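Local structure of thioredoxin domain-containing protein (Vibrio parahaemolyticus, 2R5S) at residues 37-42 and 68-73; 45-50 and 76-81; 49-52 and 58-61; 123-128 and 165-170. The protein is of unknown function, but the whole protein, of which this is the C-terminal tetratricopeptide-repeat part beside a thioredoxin domain, may have protein-disulfide reductase activity. One frame throughout, in Å; residues are numbered along the deposited sequence. Where two conformers were deposited one is given.

Interaction 1: 37-42 and 68-73; sequences QSRGDV and LEYQDN
Tyr70 lays one face of its ring on the backbone of Gly40 and Asp41, where helix 40-52 begins. The tight part is a CH-pi contact: Gly40 CA sits 3.6 Å from the centroid of the Tyr70 ring and only 11° off the ring normal, almost straight above the middle. The peptide that follows runs on over the same face, bringing Asp41 N to 3.8 Å from Tyr70 CE1. Because Gly40 has no side chain, the ring can settle directly on the main chain, and this glycine is buried. Tyr70 reaches it with CG beside its own backbone N (chi1 -76°), from a CB that already points at segment 37-42.

The far end is looser. Toward the phenol oxygen the contacts within the pair lengthen: Gly40 N is 4.0 Å and Arg39 CG 4.4 Å from Tyr70 OH, and the Asp41 side chain merely flanks the ring. Arg39, the N-cap residue and exposed, turns instead to Asp41 and grips its carboxylate side-on. Arg39 NE is 2.6 Å from Asp41 OD1 and Arg39 NH1 2.6 Å from Asp41 OD2, both bonds nearly straight and close to the guanidinium plane. This salt bridge holds the two flat groups edge to edge beside the aromatic contact. A MES molecule, probably from the crystallisation liquor, lies about 4 Å from the Asp41 side chain (nearest atoms).

In the fold, the contact ties the first turn of helix 40-52 to the connection between helices 56-63 and 73-88, while Val42 packs against Ile29 of helix 22-30.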
loop_
_atom_site.group_PDB
_atom_site.type_symbol
_atom_site.label_atom_id
_atom_site.label_comp_id
_atom_site.label_asym_id
_atom_site.label_seq_id
_atom_site.Cartn_x
_atom_site.Cartn_y
_atom_site.Cartn_z
ATOM N N GLN A 37 3.710 11.447 18.476
ATOM C CA GLN A 37 3.011 10.617 17.502
ATOM C C GLN A 37 1.481 10.661 17.566
ATOM O O GLN A 37 0.813 10.659 16.543
ATOM C CB GLN A 37 3.516 9.188 17.479
ATOM C CG GLN A 37 4.856 9.123 16.835
ATOM C CD GLN A 37 5.318 7.749 16.546
ATOM O OE1 GLN A 37 6.321 7.315 17.082
ATOM N NE2 GLN A 37 4.606 7.049 15.689
ATOM N N SER A 38 0.934 10.807 18.755
ATOM C CA SER A 38 -0.498 10.733 18.875
ATOM C C SER A 38 -1.122 12.130 18.865
ATOM O O SER A 38 -2.325 12.267 18.953
ATOM C CB SER A 38 -0.835 9.985 20.194
ATOM O OG SER A 38 -0.880 10.967 21.221
ATOM N N ARG A 39 -0.304 13.184 18.704
ATOM C CA ARG A 39 -0.868 14.522 18.585
ATOM C C ARG A 39 -1.763 14.515 17.350
ATOM O O ARG A 39 -1.416 13.936 16.334
ATOM C CB ARG A 39 0.226 15.576 18.481
ATOM C CG ARG A 39 -0.113 16.861 19.195
ATOM C CD ARG A 39 1.128 17.756 19.191
ATOM N NE ARG A 39 1.265 18.492 17.937
ATOM C CZ ARG A 39 2.180 19.439 17.756
ATOM N NH1 ARG A 39 2.239 20.127 16.595
ATOM N NH2 ARG A 39 3.045 19.703 18.740
ATOM N N GLY A 40 -2.927 15.128 17.427
ATOM C CA GLY A 40 -3.899 14.944 16.375
ATOM C C GLY A 40 -3.407 15.544 15.048
ATOM O O GLY A 40 -3.899 15.148 14.009
ATOM N N ASP A 41 -2.468 16.485 15.049
ATOM C CA ASP A 41 -2.022 17.087 13.741
ATOM C C ASP A 41 -0.991 16.143 13.110
ATOM O O ASP A 41 -0.922 16.035 11.910
ATOM C CB ASP A 41 -1.464 18.521 13.870
ATOM C CG ASP A 41 -0.310 18.667 14.884
ATOM O OD1 ASP A 41 -0.133 17.844 15.784
ATOM O OD2 ASP A 41 0.424 19.666 14.814
ATOM N N VAL A 42 -0.267 15.365 13.954
ATOM C CA VAL A 42 0.753 14.448 13.467
ATOM C C VAL A 42 0.059 13.254 12.859
ATOM O O VAL A 42 0.453 12.806 11.762
ATOM C CB VAL A 42 1.837 14.081 14.518
ATOM C CG1 VAL A 42 2.815 13.086 13.950
ATOM C CG2 VAL A 42 2.629 15.309 14.860
ATOM N N LEU A 68 -12.594 14.679 17.638
ATOM C CA LEU A 68 -13.455 15.662 16.991
ATOM C C LEU A 68 -12.822 17.047 16.717
ATOM O O LEU A 68 -12.936 17.614 15.594
ATOM C CB LEU A 68 -14.694 15.807 17.846
ATOM C CG LEU A 68 -15.837 16.450 17.118
ATOM C CD1 LEU A 68 -16.372 15.498 16.087
ATOM C CD2 LEU A 68 -16.933 16.812 18.134
ATOM N N GLU A 69 -12.163 17.581 17.750
ATOM C CA GLU A 69 -11.456 18.857 17.672
ATOM C C GLU A 69 -10.420 18.940 16.547
ATOM O O GLU A 69 -9.929 20.028 16.247
ATOM C CB GLU A 69 -10.794 19.189 19.009
ATOM C CG GLU A 69 -9.726 18.226 19.497
ATOM C CD GLU A 69 -10.285 17.181 20.489
ATOM O OE1 GLU A 69 -11.484 16.884 20.433
ATOM O OE2 GLU A 69 -9.540 16.671 21.343
ATOM N N TYR A 70 -10.081 17.790 15.950
ATOM C CA TYR A 70 -9.171 17.737 14.801
ATOM C C TYR A 70 -9.775 17.369 13.459
ATOM O O TYR A 70 -9.042 17.319 12.450
ATOM C CB TYR A 70 -8.017 16.806 15.072
ATOM C CG TYR A 70 -6.955 17.348 16.001
ATOM C CD1 TYR A 70 -6.045 18.328 15.566
ATOM C CD2 TYR A 70 -6.869 16.890 17.316
ATOM C CE1 TYR A 70 -5.076 18.835 16.403
ATOM C CE2 TYR A 70 -5.894 17.370 18.167
ATOM C CZ TYR A 70 -4.989 18.320 17.686
ATOM O OH TYR A 70 -4.010 18.779 18.530
ATOM N N GLN A 71 -11.079 17.101 13.469
ATOM C CA GLN A 71 -11.876 16.760 12.283
ATOM C C GLN A 71 -12.046 17.958 11.397
ATOM O O GLN A 71 -13.128 18.527 11.177
ATOM C CB GLN A 71 -13.190 16.040 12.634
ATOM C CG GLN A 71 -12.859 14.557 13.065
ATOM C CD GLN A 71 -14.063 13.764 13.528
ATOM O OE1 GLN A 71 -15.221 14.166 13.305
ATOM N NE2 GLN A 71 -13.800 12.637 14.192
ATOM N N ASP A 72 -10.882 18.262 10.890
ATOM C CA ASP A 72 -10.474 19.355 10.072
ATOM C C ASP A 72 -10.981 19.320 8.660
ATOM O O ASP A 72 -11.452 18.292 8.168
ATOM C CB ASP A 72 -8.976 19.061 9.851
ATOM C CG ASP A 72 -8.150 20.220 10.040
ATOM O OD1 ASP A 72 -8.713 21.300 10.328
ATOM O OD2 ASP A 72 -6.933 20.052 9.917
ATOM N N ASN A 73 -10.699 20.414 7.983
ATOM C CA ASN A 73 -10.834 20.487 6.546
ATOM C C ASN A 73 -9.932 19.440 5.900
ATOM O O ASN A 73 -10.302 18.782 4.931
ATOM C CB ASN A 73 -10.382 21.870 6.057
ATOM C CG ASN A 73 -11.326 22.480 5.055
ATOM O OD1 ASN A 73 -11.440 23.705 4.980
ATOM N ND2 ASN A 73 -12.018 21.645 4.287
#

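Interaction 2: 45-50 and 76-81; sequences AKADCL and KSLIAK
Leu78 takes part in every close contact here, reaching from helix 73-88 to the Ala47-Asp48 step of helix 40-52. Its CB already points at the other helix but is still too far off to touch, and CG serves mainly as the fork. The two methyls then part. CD2 goes to the CB of Ala47, 4.0 Å away, and lies 4.1 Å from the backbone N of Asp48, so it rests on the helix surface itself. CD1 lies 4.1 Å from OD1 of Asp48, beside a carboxylate oxygen. Both Leu78 torsions (chi1 -103°, chi2 31°) are off the usual staggered values, so the exact methyl positions deserve some caution.

The Asp48 side chain, with CG anti to N (chi1 -174°), stands about at a right angle to Leu78 and flanks it. An opposite charge stands nearby: Lys81 NZ is 5.2 Å from Asp48 OD1, not in contact, though weak attraction is possible.

Ala47 is small and buried, touching Leu62 and Leu63 of helix 56-63 as well, so three helices converge around its methyl. Packing of a helix on the next but one in the chain, with the intervening helix closing the group, is characteristic of the stacked helical hairpins of tetratricopeptide repeats.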
loop_
_atom_site.group_PDB
_atom_site.type_symbol
_atom_site.label_atom_id
_atom_site.label_comp_id
_atom_site.label_asym_id
_atom_site.label_seq_id
_atom_site.Cartn_x
_atom_site.Cartn_y
_atom_site.Cartn_z
ATOM N N ALA A 45 -1.132 14.292 9.240
ATOM C CA ALA A 45 0.160 14.071 8.506
ATOM C C ALA A 45 0.405 12.595 8.138
ATOM O O ALA A 45 0.655 12.262 6.990
ATOM C CB ALA A 45 1.367 14.577 9.394
ATOM N N LYS A 46 0.367 11.728 9.143
ATOM C CA LYS A 46 0.689 10.307 8.977
ATOM C C LYS A 46 -0.389 9.662 8.074
ATOM O O LYS A 46 -0.057 8.928 7.121
ATOM C CB LYS A 46 0.816 9.620 10.357
ATOM C CG LYS A 46 0.937 8.101 10.287
ATOM C CD LYS A 46 1.371 7.457 11.646
ATOM C CE LYS A 46 1.746 5.992 11.544
ATOM N NZ LYS A 46 1.607 5.174 12.887
ATOM N N ALA A 47 -1.658 10.039 8.290
ATOM C CA ALA A 47 -2.779 9.569 7.465
ATOM C C ALA A 47 -2.584 9.948 6.025
ATOM O O ALA A 47 -2.774 9.125 5.173
ATOM C CB ALA A 47 -4.037 10.117 7.956
ATOM N N ASP A 48 -2.219 11.205 5.754
ATOM C CA ASP A 48 -1.965 11.669 4.396
ATOM C C ASP A 48 -0.831 10.845 3.812
ATOM O O ASP A 48 -0.853 10.550 2.643
ATOM C CB ASP A 48 -1.571 13.135 4.469
ATOM C CG ASP A 48 -1.413 13.762 3.149
ATOM O OD1 ASP A 48 -2.032 13.313 2.180
ATOM O OD2 ASP A 48 -0.694 14.786 3.076
ATOM N N CYS A 49 0.169 10.478 4.629
ATOM C CA CYS A 49 1.301 9.760 4.099
ATOM C C CYS A 49 0.900 8.307 3.724
ATOM O O CYS A 49 1.338 7.726 2.690
ATOM C CB CYS A 49 2.466 9.784 5.105
ATOM S SG CYS A 49 3.341 11.364 5.207
ATOM N N LEU A 50 0.069 7.708 4.549
ATOM C CA LEU A 50 -0.316 6.328 4.309
ATOM C C LEU A 50 -1.084 6.261 2.961
ATOM O O LEU A 50 -0.846 5.414 2.071
ATOM C CB LEU A 50 -1.168 5.835 5.466
ATOM C CG LEU A 50 -0.387 5.738 6.750
ATOM C CD1 LEU A 50 -1.328 5.389 7.917
ATOM C CD2 LEU A 50 0.665 4.646 6.589
ATOM N N LYS A 76 -11.454 15.919 6.651
ATOM C CA LYS A 76 -12.580 15.724 5.703
ATOM C C LYS A 76 -12.132 15.294 4.328
ATOM O O LYS A 76 -12.555 14.273 3.834
ATOM C CB LYS A 76 -13.555 16.967 5.621
ATOM C CG LYS A 76 -14.402 17.076 6.892
ATOM C CD LYS A 76 -15.098 18.406 7.170
ATOM C CE LYS A 76 -14.699 18.863 8.582
ATOM N NZ LYS A 76 -15.677 19.690 9.325
ATOM N N SER A 77 -11.270 16.070 3.702
ATOM C CA SER A 77 -10.813 15.738 2.384
ATOM C C SER A 77 -10.155 14.327 2.385
ATOM O O SER A 77 -10.238 13.637 1.376
ATOM C CB SER A 77 -9.842 16.806 1.868
ATOM O OG SER A 77 -10.619 17.962 1.487
ATOM N N LEU A 78 -9.516 13.916 3.486
ATOM C CA LEU A 78 -8.845 12.626 3.546
ATOM C C LEU A 78 -9.848 11.450 3.658
ATOM O O LEU A 78 -9.613 10.341 3.125
ATOM C CB LEU A 78 -7.901 12.572 4.788
ATOM C CG LEU A 78 -6.343 12.723 4.725
ATOM C CD1 LEU A 78 -5.855 13.638 3.592
ATOM C CD2 LEU A 78 -5.782 13.150 6.114
ATOM N N ILE A 79 -10.896 11.654 4.458
ATOM C CA ILE A 79 -12.025 10.770 4.464
ATOM C C ILE A 79 -12.534 10.581 3.023
ATOM O O ILE A 79 -12.752 9.480 2.586
ATOM C CB ILE A 79 -13.184 11.392 5.253
ATOM C CG1 ILE A 79 -12.858 11.481 6.745
ATOM C CG2 ILE A 79 -14.459 10.562 5.049
ATOM C CD1 ILE A 79 -12.134 10.288 7.390
ATOM N N ALA A 80 -12.652 11.665 2.269
ATOM C CA ALA A 80 -13.365 11.620 1.026
ATOM C C ALA A 80 -12.468 10.899 0.093
ATOM O O ALA A 80 -12.949 10.184 -0.761
ATOM C CB ALA A 80 -13.666 13.018 0.508
ATOM N N LYS A 81 -11.157 11.115 0.231
ATOM C CA LYS A 81 -10.183 10.406 -0.614
ATOM C C LYS A 81 -10.204 8.908 -0.378
ATOM O O LYS A 81 -10.188 8.150 -1.343
ATOM C CB LYS A 81 -8.776 10.958 -0.447
ATOM C CG LYS A 81 -8.570 12.321 -1.310
ATOM C CD LYS A 81 -7.147 12.893 -0.977
ATOM C CE LYS A 81 -6.779 13.862 -2.019
ATOM N NZ LYS A 81 -5.286 14.069 -1.862
#

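Interaction 3: 49-52 and 58-61; sequences CLLE and LAQE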
loop_
_atom_site.group_PDB
_atom_site.type_symbol
_atom_site.label_atom_id
_atom_site.label_comp_id
_atom_site.label_asym_id
_atom_site.label_seq_id
_atom_site.Cartn_x
_atom_site.Cartn_y
_atom_site.Cartn_z
ATOM N N CYS A 49 0.169 10.478 4.629
ATOM C CA CYS A 49 1.301 9.760 4.099
ATOM C C CYS A 49 0.900 8.307 3.724
ATOM O O CYS A 49 1.338 7.726 2.690
ATOM C CB CYS A 49 2.466 9.784 5.105
ATOM S SG CYS A 49 3.341 11.364 5.207
ATOM N N LEU A 50 0.069 7.708 4.549
ATOM C CA LEU A 50 -0.316 6.328 4.309
ATOM C C LEU A 50 -1.084 6.261 2.961
ATOM O O LEU A 50 -0.846 5.414 2.071
ATOM C CB LEU A 50 -1.168 5.835 5.466
ATOM C CG LEU A 50 -0.387 5.738 6.750
ATOM C CD1 LEU A 50 -1.328 5.389 7.917
ATOM C CD2 LEU A 50 0.665 4.646 6.589
ATOM N N LEU A 51 -1.982 7.201 2.802
ATOM C CA LEU A 51 -2.805 7.235 1.663
ATOM C C LEU A 51 -2.010 7.532 0.400
ATOM O O LEU A 51 -2.325 6.989 -0.663
ATOM C CB LEU A 51 -3.831 8.327 1.887
ATOM C CG LEU A 51 -5.220 8.145 1.355
ATOM C CD1 LEU A 51 -5.982 7.555 2.501
ATOM C CD2 LEU A 51 -5.753 9.538 0.988
ATOM N N GLU A 52 -1.013 8.419 0.467
ATOM C CA GLU A 52 -0.241 8.738 -0.727
ATOM C C GLU A 52 0.644 7.554 -1.088
ATOM O O GLU A 52 1.154 7.458 -2.206
ATOM C CB GLU A 52 0.656 9.952 -0.479
ATOM C CG GLU A 52 -0.075 11.253 -0.261
ATOM C CD GLU A 52 -1.015 11.592 -1.424
ATOM O OE1 GLU A 52 -2.276 11.421 -1.304
ATOM O OE2 GLU A 52 -0.475 11.973 -2.449
ATOM N N LEU A 58 -4.317 0.661 6.696
ATOM C CA LEU A 58 -3.640 1.501 7.690
ATOM C C LEU A 58 -4.201 2.947 7.704
ATOM O O LEU A 58 -4.481 3.449 8.761
ATOM C CB LEU A 58 -2.128 1.467 7.460
ATOM C CG LEU A 58 -1.354 0.177 7.771
ATOM C CD1 LEU A 58 0.118 0.439 7.542
ATOM C CD2 LEU A 58 -1.567 -0.440 9.194
ATOM N N ALA A 59 -4.396 3.612 6.553
ATOM C CA ALA A 59 -4.940 5.001 6.579
ATOM C C ALA A 59 -6.333 5.071 7.264
ATOM O O ALA A 59 -6.578 5.899 8.133
ATOM C CB ALA A 59 -4.983 5.644 5.168
ATOM N N GLN A 60 -7.218 4.139 6.947
ATOM C CA GLN A 60 -8.581 4.207 7.434
ATOM C C GLN A 60 -8.629 3.970 8.958
ATOM O O GLN A 60 -9.429 4.546 9.687
ATOM C CB GLN A 60 -9.408 3.109 6.759
ATOM C CG GLN A 60 -10.775 2.992 7.355
ATOM C CD GLN A 60 -11.226 1.591 7.402
ATOM O OE1 GLN A 60 -11.051 0.898 8.430
ATOM N NE2 GLN A 60 -11.830 1.129 6.315
ATOM N N GLU A 61 -7.797 3.061 9.419
ATOM C CA GLU A 61 -7.798 2.691 10.798
ATOM C C GLU A 61 -7.148 3.849 11.611
ATOM O O GLU A 61 -7.591 4.189 12.725
ATOM C CB GLU A 61 -7.049 1.370 10.857
ATOM C CG GLU A 61 -6.617 0.833 12.191
ATOM C CD GLU A 61 -5.241 0.102 12.077
ATOM O OE1 GLU A 61 -5.076 -0.752 11.162
ATOM O OE2 GLU A 61 -4.322 0.418 12.873
#
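Leu50, with CG beside its backbone N (chi1 -67°) and an extended chi2 of 174°, sends CD1 across to the backbone joining Leu58 to Ala59. Leu51, one residue on, has a less regular torsion (chi1 -145°), which swings its CD1 round to Ala59 from another direction. Ala59 thus receives two leucines from helix 40-52.

Its methyl group is the centre of the contact. Leu50 CB lies 3.8 Å from Ala59 CB, and Leu51 CD1 approaches the same Ala59 CB to 3.4 Å, tighter than ordinary carbon-carbon packing; the unusual Leu51 torsions advise caution about that value. Ala59 ends at CB, which suits the close approach of the helices, Leu50 CA and Ala59 CA being 5.3 Å apart.

Beside this core the tip of Leu50 meets main chain: CD1 is 3.8 Å from the carbonyl carbon of Leu58 and 4.0 Å from Leu58 CB. Leu58 itself covers this margin from an exposed position. The contact across the segments is apolar.

Helix 40-52 and helix 56-63 follow each other in the chain and form a helical hairpin here, near its short connection. Leu50 also packs on Leu26 of helix 22-30, whereas Leu51 touches Lys81 and Leu82 of helix 73-88, so the hairpin is wedged between an earlier and a later helix.

Interaction 4: 123-128 and 165-170; sequences RDEEAL and SKYRRQ. With EDO (1,2-ethanediol), chain D.
Tyr167 and Leu128 join two helices of the second tetratricopeptide-repeat region, 124-135 and 162-174, with helix 145-157 between them in sequence. Tyr167 contributes the largest area. Its CB points at segment 123-128, and with CG anti to the carbonyl carbon (chi1 -71°) the ring turns a face to Leu128, the two side chains crossing at a slant. The CB of Leu128 sits over that face, 3.9 Å from the centroid of Tyr167 and 12° from its normal, a CH-pi contact near the ring centre. The leucine branch adds little more, CD1 coming to 4.2 Å from Tyr167 CD2. On the same side of the ring plane, out toward CD1 and CE1, Leu128 O lies 3.8 Å from Tyr167 CE1, so the aromatic ring packs on main chain as well as on side chain.

Glu125, one helical turn earlier, closes the rim: its carbonyl O lies 4.1 Å and its CG 4.3 Å from Tyr167 OH, a loose margin. The hydroxyl finds its polar partner elsewhere, in a hydrogen bond with OE1 of Glu129, which holds the far end of the ring in place. Phe150 of helix 145-157 also touches Tyr167, and Ile153 of that helix touches Leu128, making the centre a buried three-helix junction.

Away from the contact, Arg123, the N-cap residue, pairs side-on with the Glu126 carboxylate and also with Glu98. On the partner helix Lys166 NZ donates to Gln170 OE1 at 3.1 Å, meeting the amide oxygen at a C=O...N angle of 144°, somewhat tilted from the carbonyl plane.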
loop_
_atom_site.group_PDB
_atom_site.type_symbol
_atom_site.label_atom_id
_atom_site.label_comp_id
_atom_site.label_asym_id
_atom_site.label_seq_id
_atom_site.Cartn_x
_atom_site.Cartn_y
_atom_site.Cartn_z
ATOM N N ARG A 123 -4.960 -2.643 -4.135
ATOM C CA ARG A 123 -5.229 -3.998 -3.632
ATOM C C ARG A 123 -3.937 -4.850 -3.690
ATOM O O ARG A 123 -3.915 -5.934 -4.282
ATOM C CB ARG A 123 -6.430 -4.643 -4.372
ATOM C CG ARG A 123 -7.743 -4.132 -3.865
ATOM C CD ARG A 123 -8.878 -4.601 -4.735
ATOM N NE ARG A 123 -9.225 -6.005 -4.456
ATOM C CZ ARG A 123 -10.296 -6.604 -4.952
ATOM N NH1 ARG A 123 -10.520 -7.867 -4.652
ATOM N NH2 ARG A 123 -11.131 -5.938 -5.745
ATOM N N ASP A 124 -2.867 -4.338 -3.055
ATOM C CA ASP A 124 -1.528 -4.882 -3.240
ATOM C C ASP A 124 -1.284 -6.103 -2.454
ATOM O O ASP A 124 -0.505 -6.903 -2.881
ATOM C CB ASP A 124 -0.442 -3.866 -2.921
ATOM C CG ASP A 124 -0.560 -2.632 -3.772
ATOM O OD1 ASP A 124 -0.603 -2.777 -5.015
ATOM O OD2 ASP A 124 -0.646 -1.525 -3.195
ATOM N N GLU A 125 -1.924 -6.250 -1.313
ATOM C CA GLU A 125 -1.816 -7.493 -0.541
ATOM C C GLU A 125 -2.277 -8.655 -1.392
ATOM O O GLU A 125 -1.516 -9.594 -1.601
ATOM C CB GLU A 125 -2.556 -7.435 0.820
ATOM C CG GLU A 125 -2.155 -8.559 1.802
ATOM C CD GLU A 125 -2.991 -8.567 3.089
ATOM O OE1 GLU A 125 -4.241 -8.728 3.038
ATOM O OE2 GLU A 125 -2.397 -8.432 4.185
ATOM N N GLU A 126 -3.501 -8.583 -1.910
ATOM C CA GLU A 126 -4.030 -9.558 -2.889
ATOM C C GLU A 126 -3.210 -9.737 -4.181
ATOM O O GLU A 126 -3.060 -10.867 -4.606
ATOM C CB GLU A 126 -5.469 -9.193 -3.304
ATOM C CG GLU A 126 -6.559 -9.355 -2.216
ATOM C CD GLU A 126 -7.788 -8.513 -2.538
ATOM O OE1 GLU A 126 -7.673 -7.259 -2.559
ATOM O OE2 GLU A 126 -8.855 -9.103 -2.822
ATOM N N ALA A 127 -2.793 -8.642 -4.850
ATOM C CA ALA A 127 -1.852 -8.693 -5.961
ATOM C C ALA A 127 -0.639 -9.619 -5.625
ATOM O O ALA A 127 -0.355 -10.561 -6.347
ATOM C CB ALA A 127 -1.335 -7.320 -6.231
ATOM N N LEU A 128 0.073 -9.338 -4.536
ATOM C CA LEU A 128 1.299 -10.042 -4.204
ATOM C C LEU A 128 0.968 -11.430 -3.714
ATOM O O LEU A 128 1.792 -12.342 -3.842
ATOM C CB LEU A 128 2.076 -9.291 -3.117
ATOM C CG LEU A 128 2.727 -7.982 -3.576
ATOM C CD1 LEU A 128 3.018 -6.982 -2.446
ATOM C CD2 LEU A 128 3.981 -8.198 -4.481
ATOM N N SER A 165 7.317 -5.157 2.436
ATOM C CA SER A 165 8.332 -5.826 3.239
ATOM C C SER A 165 8.035 -7.293 3.588
ATOM O O SER A 165 8.958 -8.098 3.716
ATOM C CB SER A 165 8.645 -5.023 4.497
ATOM O OG SER A 165 9.094 -3.710 4.151
ATOM N N LYS A 166 6.774 -7.670 3.750
ATOM C CA LYS A 166 6.532 -9.071 4.095
ATOM C C LYS A 166 6.754 -10.008 2.897
ATOM O O LYS A 166 7.299 -11.070 3.018
ATOM C CB LYS A 166 5.154 -9.259 4.765
ATOM C CG LYS A 166 4.420 -10.526 4.384
ATOM C CD LYS A 166 2.982 -10.481 4.872
ATOM C CE LYS A 166 2.137 -11.486 4.124
ATOM N NZ LYS A 166 2.016 -12.841 4.792
ATOM N N TYR A 167 6.349 -9.572 1.724
ATOM C CA TYR A 167 6.561 -10.321 0.499
ATOM C C TYR A 167 7.977 -10.295 -0.033
ATOM O O TYR A 167 8.422 -11.310 -0.567
ATOM C CB TYR A 167 5.527 -9.911 -0.537
ATOM C CG TYR A 167 4.166 -10.438 -0.113
ATOM C CD1 TYR A 167 3.743 -11.711 -0.485
ATOM C CD2 TYR A 167 3.328 -9.679 0.714
ATOM C CE1 TYR A 167 2.549 -12.173 -0.092
ATOM C CE2 TYR A 167 2.106 -10.149 1.100
ATOM C CZ TYR A 167 1.723 -11.388 0.684
ATOM O OH TYR A 167 0.521 -11.893 1.103
ATOM N N ARG A 168 8.695 -9.188 0.125
ATOM C CA ARG A 168 10.143 -9.204 -0.117
ATOM C C ARG A 168 10.821 -10.332 0.652
ATOM O O ARG A 168 11.631 -11.060 0.087
ATOM C CB ARG A 168 10.808 -7.906 0.316
ATOM C CG ARG A 168 10.548 -6.818 -0.626
ATOM C CD ARG A 168 11.422 -5.589 -0.413
ATOM N NE ARG A 168 10.899 -4.505 -1.277
ATOM C CZ ARG A 168 10.181 -3.463 -0.855
ATOM N NH1 ARG A 168 9.922 -3.323 0.455
ATOM N NH2 ARG A 168 9.764 -2.525 -1.739
ATOM N N ARG A 169 10.531 -10.421 1.959
ATOM C CA ARG A 169 11.102 -11.442 2.831
ATOM C C ARG A 169 10.662 -12.813 2.381
ATOM O O ARG A 169 11.461 -13.754 2.364
ATOM C CB ARG A 169 10.629 -11.251 4.281
ATOM C CG ARG A 169 11.480 -10.300 5.064
ATOM C CD ARG A 169 11.097 -10.358 6.551
ATOM N NE ARG A 169 10.269 -9.222 6.959
ATOM C CZ ARG A 169 8.965 -9.270 7.225
ATOM N NH1 ARG A 169 8.286 -10.416 7.150
ATOM N NH2 ARG A 169 8.341 -8.153 7.574
ATOM N N GLN A 170 9.378 -12.939 2.061
ATOM C CA GLN A 170 8.851 -14.167 1.536
ATOM C C GLN A 170 9.654 -14.638 0.358
ATOM O O GLN A 170 10.354 -15.657 0.452
ATOM C CB GLN A 170 7.342 -14.069 1.248
ATOM C CG GLN A 170 6.625 -14.383 2.565
ATOM C CD GLN A 170 5.124 -14.403 2.553
ATOM O OE1 GLN A 170 4.537 -14.172 3.586
ATOM N NE2 GLN A 170 4.508 -14.714 1.438
HETATM C C1 EDO D . 13.922 -14.043 4.781
HETATM O O1 EDO D . 13.494 -13.297 3.635
HETATM C C2 EDO D . 14.218 -15.504 4.441
HETATM O O2 EDO D . 15.620 -15.804 4.423
#

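How the interactions relate
Interactions 1, 2 and 3 all use helix 40-52 and belong to the first tetratricopeptide-repeat range: interaction 1 at its start, the other two further along. Interactions 2 and 3 share Cys49 and Leu50, have centres 6 Å apart and touch where Lys81 CB meets Leu51 CD2; the centres of interactions 1 and 2 are about 11 Å apart, and they touch where Gln71 O meets Lys76 CE. Together they fix one helix against helix 56-63, helix 73-88 and the connection between those two. Interaction 4 comes later in the chain, in the second repeat range, its centre 17 to 30 Å from the others' centres. In this all-helical scaffold the contacts of the two ranges do not touch one another.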